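Local coordinates for ribulose bisphosphate carboxylase (PDB 6HUN), which probably catalyses the magnesium-dependent carboxylation of ribulose 1,5-bisphosphate to two molecules of 3-phosphoglycerate, as a form III Rubisco acting in archaeal AMP breakdown, at residues S24-F29 / V68-T73; V140-S145 / A316-M321; Y146-P151 / W370-P375; R349-Q354 / K374-V379. All coordinates share one frame; numbering follows the deposited sequence.

Contact 1 (S24-F29 / V68-T73); sequences SIYLEF and VGTWTT
The methyl group of Thr70 points in among Ile25, Tyr26 and Phe29. Its CG2 lies anti to the carbonyl carbon (OG1 at chi1 36°), which turns the methyl rather than the hydroxyl toward 24-29, and it comes within 3.8 Å of Tyr26 CE1 and 4.1 Å of Ile25 CG1. The Tyr26 side chain runs across that of Thr70 at about a right angle, while Ile25 CG2 covers one face of the tyrosine ring near its rim. With CG1 anti to the backbone N (chi1 -168°), Ile25 extends its CD1 to 4.1 Å from Trp71 O. Phe29 meets Val68, Gly69 and Thr70: its CZ is 3.4 Å from Gly69 O, and Val68 CG2 meets its edge close to the ring plane, 4.2 Å from CE2. Glu28 sends its carboxylate past the Trp71 indole to a salt bridge with Lys85, which also makes a cation-pi contact with the Phe29 ring. Thr70 and Trp71 also pack on Lys177 and Pro178 of the second subunit, the former probably a catalytic proton acceptor. No hydrogen bond joins the segments and the buried Gly69 O has no partner, so they meet by van der Waals packing of mostly apolar groups.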
# COMPACT_ATOMS: atom_id res chain seq x y z
N SER A 24 18.29 -22.86 12.93
CA SER A 24 19.64 -23.11 13.41
C SER A 24 20.67 -22.48 12.48
O SER A 24 21.71 -21.99 12.92
CB SER A 24 19.89 -24.61 13.55
OG SER A 24 21.18 -24.89 14.10
N ILE A 25 20.40 -22.51 11.17
CA ILE A 25 21.09 -21.58 10.27
C ILE A 25 20.71 -20.15 10.64
O ILE A 25 21.40 -19.20 10.27
CB ILE A 25 20.75 -21.89 8.78
CG1 ILE A 25 21.68 -21.12 7.82
CG2 ILE A 25 19.29 -21.59 8.46
CD1 ILE A 25 22.95 -21.87 7.46
N TYR A 26 19.65 -20.00 11.41
CA TYR A 26 19.11 -18.69 11.74
C TYR A 26 19.70 -18.11 13.01
O TYR A 26 19.47 -16.92 13.29
CB TYR A 26 17.58 -18.78 11.82
CG TYR A 26 16.94 -19.12 10.49
CD1 TYR A 26 16.96 -18.21 9.45
CD2 TYR A 26 16.34 -20.36 10.27
CE1 TYR A 26 16.38 -18.51 8.23
CE2 TYR A 26 15.77 -20.68 9.05
CZ TYR A 26 15.80 -19.76 8.04
OH TYR A 26 15.24 -20.03 6.83
N LEU A 27 20.46 -18.92 13.78
CA LEU A 27 21.23 -18.41 14.92
C LEU A 27 22.32 -17.46 14.46
O LEU A 27 22.73 -16.57 15.21
CB LEU A 27 21.85 -19.58 15.73
CG LEU A 27 23.19 -20.31 15.42
CD1 LEU A 27 24.45 -19.69 16.10
CD2 LEU A 27 23.18 -21.82 15.79
N GLU A 28 22.78 -17.63 13.23
CA GLU A 28 23.83 -16.79 12.64
C GLU A 28 23.41 -15.33 12.50
O GLU A 28 24.28 -14.46 12.30
CB GLU A 28 24.20 -17.43 11.29
CG GLU A 28 24.56 -16.49 10.16
CD GLU A 28 25.31 -17.16 9.01
OE1 GLU A 28 25.39 -18.42 9.00
OE2 GLU A 28 25.84 -16.42 8.14
N PHE A 29 22.12 -15.01 12.65
CA PHE A 29 21.65 -13.64 12.49
C PHE A 29 21.31 -12.97 13.81
O PHE A 29 20.80 -11.84 13.80
CB PHE A 29 20.42 -13.60 11.56
CG PHE A 29 20.74 -13.99 10.14
CD1 PHE A 29 20.87 -15.32 9.78
CD2 PHE A 29 20.95 -13.01 9.17
CE1 PHE A 29 21.19 -15.70 8.48
CE2 PHE A 29 21.27 -13.38 7.87
CZ PHE A 29 21.39 -14.74 7.52
N VAL A 68 19.71 -10.58 3.56
CA VAL A 68 20.42 -11.33 2.51
C VAL A 68 19.94 -12.76 2.37
O VAL A 68 20.55 -13.54 1.64
CB VAL A 68 21.94 -11.35 2.76
CG1 VAL A 68 22.46 -9.95 2.71
CG2 VAL A 68 22.23 -11.97 4.07
N GLY A 69 18.86 -13.15 3.07
CA GLY A 69 18.43 -14.53 2.96
C GLY A 69 19.46 -15.51 3.52
O GLY A 69 20.34 -15.18 4.33
N THR A 70 19.37 -16.74 3.04
CA THR A 70 20.25 -17.80 3.51
C THR A 70 20.94 -18.47 2.32
O THR A 70 20.61 -18.24 1.16
CB THR A 70 19.47 -18.85 4.31
OG1 THR A 70 18.18 -19.01 3.72
CG2 THR A 70 19.31 -18.43 5.76
N TRP A 71 21.88 -19.32 2.63
CA TRP A 71 22.37 -20.21 1.59
C TRP A 71 22.65 -21.56 2.20
O TRP A 71 22.95 -21.67 3.40
CB TRP A 71 23.62 -19.63 0.89
CG TRP A 71 24.94 -20.06 1.48
CD1 TRP A 71 25.62 -21.21 1.21
CD2 TRP A 71 25.73 -19.34 2.43
NE1 TRP A 71 26.79 -21.25 1.94
CE2 TRP A 71 26.88 -20.11 2.70
CE3 TRP A 71 25.58 -18.11 3.09
CZ2 TRP A 71 27.88 -19.70 3.59
CZ3 TRP A 71 26.58 -17.71 3.98
CH2 TRP A 71 27.71 -18.50 4.21
N THR A 72 22.54 -22.60 1.38
CA THR A 72 22.95 -23.95 1.77
C THR A 72 24.37 -24.23 1.27
O THR A 72 25.28 -24.42 2.09
CB THR A 72 21.96 -25.01 1.24
OG1 THR A 72 22.21 -25.28 -0.14
CG2 THR A 72 20.50 -24.55 1.43
N THR A 73 24.58 -24.23 -0.05
CA THR A 73 25.90 -24.38 -0.65
C THR A 73 26.14 -23.20 -1.61
O THR A 73 25.19 -22.62 -2.14
CB THR A 73 26.05 -25.74 -1.39
OG1 THR A 73 27.44 -26.03 -1.58
CG2 THR A 73 25.34 -25.72 -2.73

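Contact 2 (V140-S145 / A316-M321); sequences VYFPPS and AKLARM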
# COMPACT_ATOMS: atom_id res chain seq x y z
N VAL A 140 11.62 2.74 12.98
CA VAL A 140 12.88 2.48 12.27
C VAL A 140 13.68 3.74 12.43
O VAL A 140 13.15 4.82 12.18
CB VAL A 140 12.68 2.14 10.78
CG1 VAL A 140 14.04 1.95 10.09
CG2 VAL A 140 11.89 0.83 10.64
N TYR A 141 14.95 3.57 12.85
CA TYR A 141 15.89 4.65 12.97
C TYR A 141 16.65 4.72 11.66
O TYR A 141 17.20 3.70 11.20
CB TYR A 141 16.87 4.38 14.10
CG TYR A 141 18.18 5.17 13.91
CD1 TYR A 141 18.21 6.52 14.20
CD2 TYR A 141 19.32 4.57 13.41
CE1 TYR A 141 19.40 7.28 14.05
CE2 TYR A 141 20.55 5.34 13.23
CZ TYR A 141 20.54 6.69 13.56
OH TYR A 141 21.66 7.49 13.42
N PHE A 142 16.67 5.91 11.06
CA PHE A 142 17.37 6.15 9.81
C PHE A 142 18.64 6.94 10.11
O PHE A 142 18.53 8.04 10.66
CB PHE A 142 16.50 6.91 8.82
CG PHE A 142 15.29 6.13 8.41
CD1 PHE A 142 15.44 5.07 7.53
CD2 PHE A 142 14.08 6.37 8.95
CE1 PHE A 142 14.33 4.30 7.15
CE2 PHE A 142 12.94 5.62 8.55
CZ PHE A 142 13.10 4.59 7.68
N PRO A 143 19.83 6.43 9.77
CA PRO A 143 21.08 7.24 10.03
C PRO A 143 21.21 8.38 9.04
O PRO A 143 20.62 8.34 7.95
CB PRO A 143 22.21 6.22 9.84
CG PRO A 143 21.68 5.21 8.91
CD PRO A 143 20.14 5.11 9.19
N PRO A 144 22.02 9.41 9.37
CA PRO A 144 22.08 10.60 8.51
C PRO A 144 22.40 10.31 7.07
O PRO A 144 21.89 10.99 6.19
CB PRO A 144 23.20 11.45 9.17
CG PRO A 144 23.18 11.05 10.58
CD PRO A 144 22.73 9.59 10.64
N SER A 145 23.29 9.36 6.79
CA SER A 145 23.75 9.18 5.42
C SER A 145 22.66 8.57 4.56
O SER A 145 22.62 8.77 3.34
CB SER A 145 25.00 8.30 5.41
OG SER A 145 24.67 7.07 6.03
N ALA A 316 3.88 7.84 9.44
CA ALA A 316 4.08 9.29 9.45
C ALA A 316 5.54 9.67 9.22
O ALA A 316 5.85 10.62 8.46
CB ALA A 316 3.58 9.92 10.79
N LYS A 317 6.47 8.94 9.82
CA LYS A 317 7.88 9.21 9.58
C LYS A 317 8.26 8.99 8.11
O LYS A 317 8.97 9.81 7.50
CB LYS A 317 8.69 8.31 10.52
CG LYS A 317 10.13 8.25 10.23
CD LYS A 317 10.78 7.28 11.21
CE LYS A 317 11.41 8.02 12.31
NZ LYS A 317 12.36 7.21 13.11
N LEU A 318 7.75 7.93 7.49
CA LEU A 318 8.08 7.70 6.08
C LEU A 318 7.43 8.78 5.20
O LEU A 318 8.00 9.18 4.19
CB LEU A 318 7.59 6.30 5.64
CG LEU A 318 8.30 5.11 6.34
CD1 LEU A 318 7.52 3.80 6.01
CD2 LEU A 318 9.67 4.97 5.83
N ALA A 319 6.21 9.20 5.54
CA ALA A 319 5.57 10.29 4.79
C ALA A 319 6.38 11.60 4.85
O ALA A 319 6.53 12.30 3.84
CB ALA A 319 4.17 10.52 5.37
N ARG A 320 6.98 11.89 6.00
CA ARG A 320 7.80 13.07 6.12
C ARG A 320 9.08 12.94 5.30
O ARG A 320 9.49 13.87 4.61
CB ARG A 320 8.13 13.28 7.59
CG ARG A 320 9.10 14.47 7.78
CD ARG A 320 9.23 14.80 9.32
NE ARG A 320 10.17 15.93 9.53
CZ ARG A 320 10.61 16.35 10.72
NH1 ARG A 320 10.20 15.72 11.82
NH2 ARG A 320 11.48 17.36 10.81
N MET A 321 9.71 11.76 5.34
CA MET A 321 10.88 11.53 4.48
C MET A 321 10.55 11.68 3.00
O MET A 321 11.28 12.34 2.24
CB MET A 321 11.40 10.11 4.76
CG MET A 321 11.97 9.97 6.13
SD MET A 321 12.21 8.23 6.58
CE MET A 321 13.27 7.93 5.18
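Lys317 and Val140 supply the polar link, and the ring of Phe142 the apolar one. Lys317 NZ donates to Val140 O over 2.7 Å, approaching at a C=O...N angle of 147° and tilted 29° from the carbonyl plane. CG anti to the backbone N (chi1 168°) carries the lysine chain out from its helix, and a bend at chi3 directs the ammonium group to the strand end. There it also forms a salt bridge with Asp139 and a hydrogen bond to Gln368, whose OE1 accepts from Phe142 N as well. Replacing Lys317 by alanine is likely to leave Asp139 and Val140 O without the ammonium group they share.

The Phe142 ring is sandwiched between Met321 and Val140. In a Met-aromatic contact Met321 SD stands over one face, 3.8 Å from the centroid of the Phe142 ring, and Met321 CE adds a CH-pi contact almost on the ring normal, 4.0 Å from that centroid. Val140 CG1 lies over the opposite face. Lys317 CD touches the edge, 3.8 Å from Phe142 CE2, and Leu318 CD2 meets Phe142 CZ at 3.9 Å.

The contact joins the end of strand 132-141, from the N-terminal domain, to barrel helix 312-322. Helix 115-122 adds Phe118 edge-to-face against Phe142, strand 41-49 packs on Val140, and helix 339-352 touches Lys317 through Ile350.

Contact 3 (Y146-P151 / W370-P375); sequences YLETFP and WSNIKP
Two beta turns face each other where Leu147 meets Trp370 and Ile373: a type I turn from Leu147 to Phe150 at the end of helix 144-147, and a type II turn from Trp370 to Ile373 in the loop leading to strand 377-380 of the TIM barrel. The closest pair of CA atoms is Glu148 and Asn372, 6.8 Å apart. Asn372 takes the positive phi (69°) of the third position of its turn, while Tyr146 O accepts from both Thr149 N and Thr149 OG1 in the first segment.

Leu147 fills the angle between the two apolar partners. Its CG, anti to the backbone N (chi1 -178°), lies 4.1 Å from Ile373 CG1, and its CD1 is 4.1 Å from Trp370 CZ3, with the leucine and indole side chains crossing at about a right angle. Ile373 CD1 reaches the carbonyls of the first turn, 3.7 Å from Phe150 O. An alanine in place of Leu147 is likely to leave a gap against both Trp370 and Ile373 and to weaken the packing on Met321 of helix 312-322.

The outer side of the contact is polar, and three waters span it. One donates to Phe150 O and Asn372 O, another accepts from Lys374 N and donates to Pro151 O, and the third donates to Glu148 OE1, at 2.6 Å, and to Asn372 OD1.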
# COMPACT_ATOMS: atom_id res chain seq x y z
N TYR A 146 21.76 7.83 5.19
CA TYR A 146 20.64 7.31 4.44
C TYR A 146 19.48 8.30 4.43
O TYR A 146 18.84 8.50 3.39
CB TYR A 146 20.27 5.98 5.07
CG TYR A 146 19.12 5.24 4.36
CD1 TYR A 146 19.11 5.03 2.98
CD2 TYR A 146 18.07 4.77 5.10
CE1 TYR A 146 18.04 4.33 2.36
CE2 TYR A 146 17.00 4.09 4.49
CZ TYR A 146 16.99 3.87 3.15
OH TYR A 146 15.90 3.18 2.64
N LEU A 147 19.21 8.92 5.59
CA LEU A 147 18.09 9.85 5.71
C LEU A 147 18.25 11.01 4.73
O LEU A 147 17.29 11.42 4.08
CB LEU A 147 17.97 10.35 7.15
CG LEU A 147 16.82 11.29 7.46
CD1 LEU A 147 15.49 10.56 7.21
CD2 LEU A 147 16.83 11.78 8.89
N GLU A 148 19.49 11.49 4.53
CA GLU A 148 19.64 12.60 3.61
C GLU A 148 19.50 12.22 2.14
O GLU A 148 19.54 13.13 1.30
CB GLU A 148 21.00 13.30 3.85
CG GLU A 148 22.24 12.48 3.50
CD GLU A 148 23.55 13.18 3.95
OE1 GLU A 148 23.51 14.01 4.89
OE2 GLU A 148 24.62 12.93 3.35
N THR A 149 19.30 10.95 1.75
CA THR A 149 19.00 10.69 0.35
C THR A 149 17.54 10.97 -0.00
O THR A 149 17.14 10.84 -1.17
CB THR A 149 19.39 9.23 -0.00
OG1 THR A 149 18.54 8.27 0.66
CG2 THR A 149 20.83 8.98 0.42
N PHE A 150 16.71 11.33 0.99
CA PHE A 150 15.31 11.63 0.81
C PHE A 150 15.11 13.15 0.89
O PHE A 150 15.88 13.84 1.57
CB PHE A 150 14.49 10.94 1.89
CG PHE A 150 14.56 9.46 1.80
CD1 PHE A 150 13.61 8.77 1.01
CD2 PHE A 150 15.51 8.74 2.49
CE1 PHE A 150 13.67 7.38 0.85
CE2 PHE A 150 15.58 7.32 2.35
CZ PHE A 150 14.64 6.65 1.55
N PRO A 151 14.15 13.72 0.14
CA PRO A 151 14.09 15.21 0.08
C PRO A 151 13.44 15.83 1.29
O PRO A 151 13.76 16.98 1.65
CB PRO A 151 13.23 15.50 -1.17
CG PRO A 151 12.40 14.20 -1.32
CD PRO A 151 13.31 13.10 -0.88
N TRP A 370 16.59 14.78 12.55
CA TRP A 370 15.96 15.03 11.25
C TRP A 370 16.77 16.05 10.47
O TRP A 370 16.22 16.92 9.78
CB TRP A 370 14.52 15.52 11.44
CG TRP A 370 13.55 14.47 11.81
CD1 TRP A 370 13.06 14.20 13.04
CD2 TRP A 370 12.91 13.58 10.91
NE1 TRP A 370 12.14 13.19 12.99
CE2 TRP A 370 12.03 12.77 11.68
CE3 TRP A 370 13.03 13.35 9.53
CZ2 TRP A 370 11.26 11.78 11.12
CZ3 TRP A 370 12.20 12.36 8.97
CH2 TRP A 370 11.35 11.60 9.77
N SER A 371 18.10 15.99 10.60
CA SER A 371 18.94 16.94 9.90
C SER A 371 18.56 17.02 8.41
O SER A 371 18.40 15.97 7.77
CB SER A 371 20.39 16.50 10.06
OG SER A 371 21.23 17.62 10.07
N ASN A 372 18.31 18.24 7.91
CA ASN A 372 17.96 18.48 6.51
C ASN A 372 16.56 17.97 6.09
O ASN A 372 16.34 17.68 4.91
CB ASN A 372 19.00 17.87 5.56
CG ASN A 372 20.38 18.36 5.88
OD1 ASN A 372 21.33 17.58 6.00
ND2 ASN A 372 20.50 19.67 6.10
N ILE A 373 15.63 17.76 7.00
CA ILE A 373 14.28 17.32 6.62
C ILE A 373 13.31 18.29 7.32
O ILE A 373 13.29 18.33 8.54
CB ILE A 373 13.98 15.87 7.05
CG1 ILE A 373 15.01 14.84 6.51
CG2 ILE A 373 12.54 15.49 6.66
CD1 ILE A 373 14.92 14.52 5.09
N LYS A 374 12.55 19.09 6.55
CA LYS A 374 11.72 20.14 7.15
C LYS A 374 10.60 19.50 7.96
O LYS A 374 10.26 18.35 7.71
CB LYS A 374 11.08 20.97 6.05
CG LYS A 374 12.14 21.98 5.36
CD LYS A 374 11.60 22.55 4.12
CE LYS A 374 12.63 23.65 3.60
NZ LYS A 374 12.23 24.11 2.27
N PRO A 375 10.10 20.20 8.97
CA PRO A 375 8.93 19.69 9.72
C PRO A 375 7.65 19.70 8.90
O PRO A 375 7.46 20.48 7.96
CB PRO A 375 8.83 20.65 10.91
CG PRO A 375 9.45 21.91 10.42
CD PRO A 375 10.55 21.53 9.43
O HOH W 1 22.05 14.80 6.87
O HOH W 2 17.41 15.68 3.04
O HOH W 3 12.77 18.94 3.59

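Contact 4 (R349-Q354 / K374-V379); sequences RIVREQ and KPVFPV
Barrel helix 339-352 ends against the chain entering barrel strand 377-380, part of the beta-alpha-beta crossover that follows strand 326-328 in the Rubisco TIM barrel. Val351 O, in the last turn of the helix, accepts from Val376 N over 2.8 Å, with an N-H...O angle of 161° and the donor tilted 30° from the carbonyl plane. Pro375 CA adds a longer C-H...O approach to the same oxygen. Beside this bond the two valines meet at their CB branch points, Val351 CB 3.8 Å from Val376 CB, and Val351 CG2 reaches Pro378 CG at 3.9 Å. The aliphatic part of Arg352 lies across the Pro378 ring at about a right angle, Arg352 CG 3.6 Å from Pro378 CD; a bend at chi3 (-63°) then takes its guanidinium on to the backbone oxygens of Met396 and Asp399. Pro375 fits between Arg352 O and Gln354, whose OE1 is 3.5 Å from Pro375 CD. Arg320 of helix 312-322 donates to Ile350 O and Glu353 O on one segment and to Lys374 O on the other. One direct backbone bond, reinforced by proline and valine packing, thus fixes the helix end to the strand's approach, and Arg320 probably offsets the partial negative charge of the carbonyls gathered there.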
# COMPACT_ATOMS: atom_id res chain seq x y z
N ARG A 349 4.98 14.80 17.53
CA ARG A 349 6.39 15.08 17.76
C ARG A 349 7.25 14.54 16.64
O ARG A 349 8.17 15.23 16.19
CB ARG A 349 6.89 14.50 19.10
CG ARG A 349 6.38 15.18 20.35
CD ARG A 349 6.92 14.42 21.59
NE ARG A 349 8.37 14.57 21.66
CZ ARG A 349 9.24 13.63 22.03
NH1 ARG A 349 10.55 13.92 22.03
NH2 ARG A 349 8.84 12.41 22.40
N ILE A 350 6.97 13.33 16.15
CA ILE A 350 7.88 12.79 15.14
C ILE A 350 7.77 13.54 13.80
O ILE A 350 8.75 13.60 13.05
CB ILE A 350 7.67 11.27 14.96
CG1 ILE A 350 8.86 10.66 14.16
CG2 ILE A 350 6.30 10.92 14.22
CD1 ILE A 350 10.23 10.79 14.92
N VAL A 351 6.63 14.13 13.46
CA VAL A 351 6.54 14.86 12.19
C VAL A 351 6.96 16.32 12.32
O VAL A 351 7.31 16.94 11.29
CB VAL A 351 5.13 14.76 11.55
CG1 VAL A 351 4.70 13.27 11.40
CG2 VAL A 351 4.07 15.52 12.37
N ARG A 352 6.97 16.92 13.54
CA ARG A 352 7.30 18.34 13.64
C ARG A 352 8.71 18.60 14.15
O ARG A 352 9.23 19.68 13.90
CB ARG A 352 6.35 19.08 14.60
CG ARG A 352 4.95 19.13 14.08
CD ARG A 352 4.28 20.31 14.85
NE ARG A 352 4.22 20.08 16.30
CZ ARG A 352 3.15 20.35 17.05
NH1 ARG A 352 2.05 20.78 16.47
NH2 ARG A 352 3.13 20.13 18.36
N GLU A 353 9.27 17.72 14.96
CA GLU A 353 10.52 18.05 15.65
C GLU A 353 11.75 17.93 14.77
O GLU A 353 11.79 17.18 13.79
CB GLU A 353 10.67 17.18 16.87
CG GLU A 353 9.69 17.65 17.93
CD GLU A 353 9.89 16.94 19.23
OE1 GLU A 353 10.47 15.83 19.23
OE2 GLU A 353 9.42 17.47 20.24
N GLN A 354 12.78 18.71 15.12
CA GLN A 354 14.05 18.54 14.42
C GLN A 354 14.89 17.42 15.01
O GLN A 354 15.80 16.91 14.33
CB GLN A 354 14.86 19.86 14.43
CG GLN A 354 14.51 20.75 13.23
CD GLN A 354 14.07 19.96 11.96
OE1 GLN A 354 12.89 20.02 11.58
NE2 GLN A 354 15.03 19.29 11.28
N LYS A 374 12.55 19.09 6.55
CA LYS A 374 11.72 20.14 7.15
C LYS A 374 10.60 19.50 7.96
O LYS A 374 10.26 18.35 7.71
CB LYS A 374 11.08 20.97 6.05
CG LYS A 374 12.14 21.98 5.36
CD LYS A 374 11.60 22.55 4.12
CE LYS A 374 12.63 23.65 3.60
NZ LYS A 374 12.23 24.11 2.27
N PRO A 375 10.10 20.20 8.97
CA PRO A 375 8.93 19.69 9.72
C PRO A 375 7.65 19.70 8.90
O PRO A 375 7.46 20.48 7.96
CB PRO A 375 8.83 20.65 10.91
CG PRO A 375 9.45 21.91 10.42
CD PRO A 375 10.55 21.53 9.43
N VAL A 376 6.73 18.85 9.31
CA VAL A 376 5.46 18.61 8.64
C VAL A 376 4.34 19.22 9.50
O VAL A 376 4.39 19.09 10.71
CB VAL A 376 5.25 17.07 8.50
CG1 VAL A 376 3.84 16.79 8.06
CG2 VAL A 376 6.32 16.56 7.45
N PHE A 377 3.28 19.76 8.87
CA PHE A 377 2.06 20.18 9.61
C PHE A 377 1.22 18.97 10.00
O PHE A 377 0.67 18.30 9.12
CB PHE A 377 1.18 21.08 8.74
CG PHE A 377 1.27 22.55 9.05
CD1 PHE A 377 0.98 23.06 10.35
CD2 PHE A 377 1.61 23.44 8.04
CE1 PHE A 377 1.05 24.44 10.63
CE2 PHE A 377 1.69 24.79 8.31
CZ PHE A 377 1.44 25.30 9.59
N PRO A 378 1.03 18.69 11.28
CA PRO A 378 0.05 17.68 11.67
C PRO A 378 -1.33 18.24 11.38
O PRO A 378 -1.59 19.44 11.55
CB PRO A 378 0.26 17.52 13.19
CG PRO A 378 1.49 18.23 13.51
CD PRO A 378 1.75 19.27 12.43
N VAL A 379 -2.22 17.35 10.97
CA VAL A 379 -3.60 17.70 10.71
C VAL A 379 -4.47 17.07 11.78
O VAL A 379 -4.37 15.87 12.04
CB VAL A 379 -4.01 17.25 9.30
CG1 VAL A 379 -5.51 17.46 9.09
CG2 VAL A 379 -3.09 17.95 8.27

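Overall arrangement
Contact 1 closes first, bringing the N-terminal 24-29 turn onto the 68-73 loop after helix 55-65 at the far end of the N-terminal domain, about 28 Å from contact 2 between centres. The chain then returns through strand 132-141 to the barrel. Contacts 2 and 3 cross: 140-145 and 146-151 follow one another, and their partners 316-321 and 370-375 lie in the same order, joining the domain's last strand and short helix to the barrel. Contact 4 closes a short loop of 19 residues between helix 339-352 and strand 377-380, sharing Lys374 and Pro375 with contact 3. Arg320 bonds to residues of contacts 3 and 4, uniting the three.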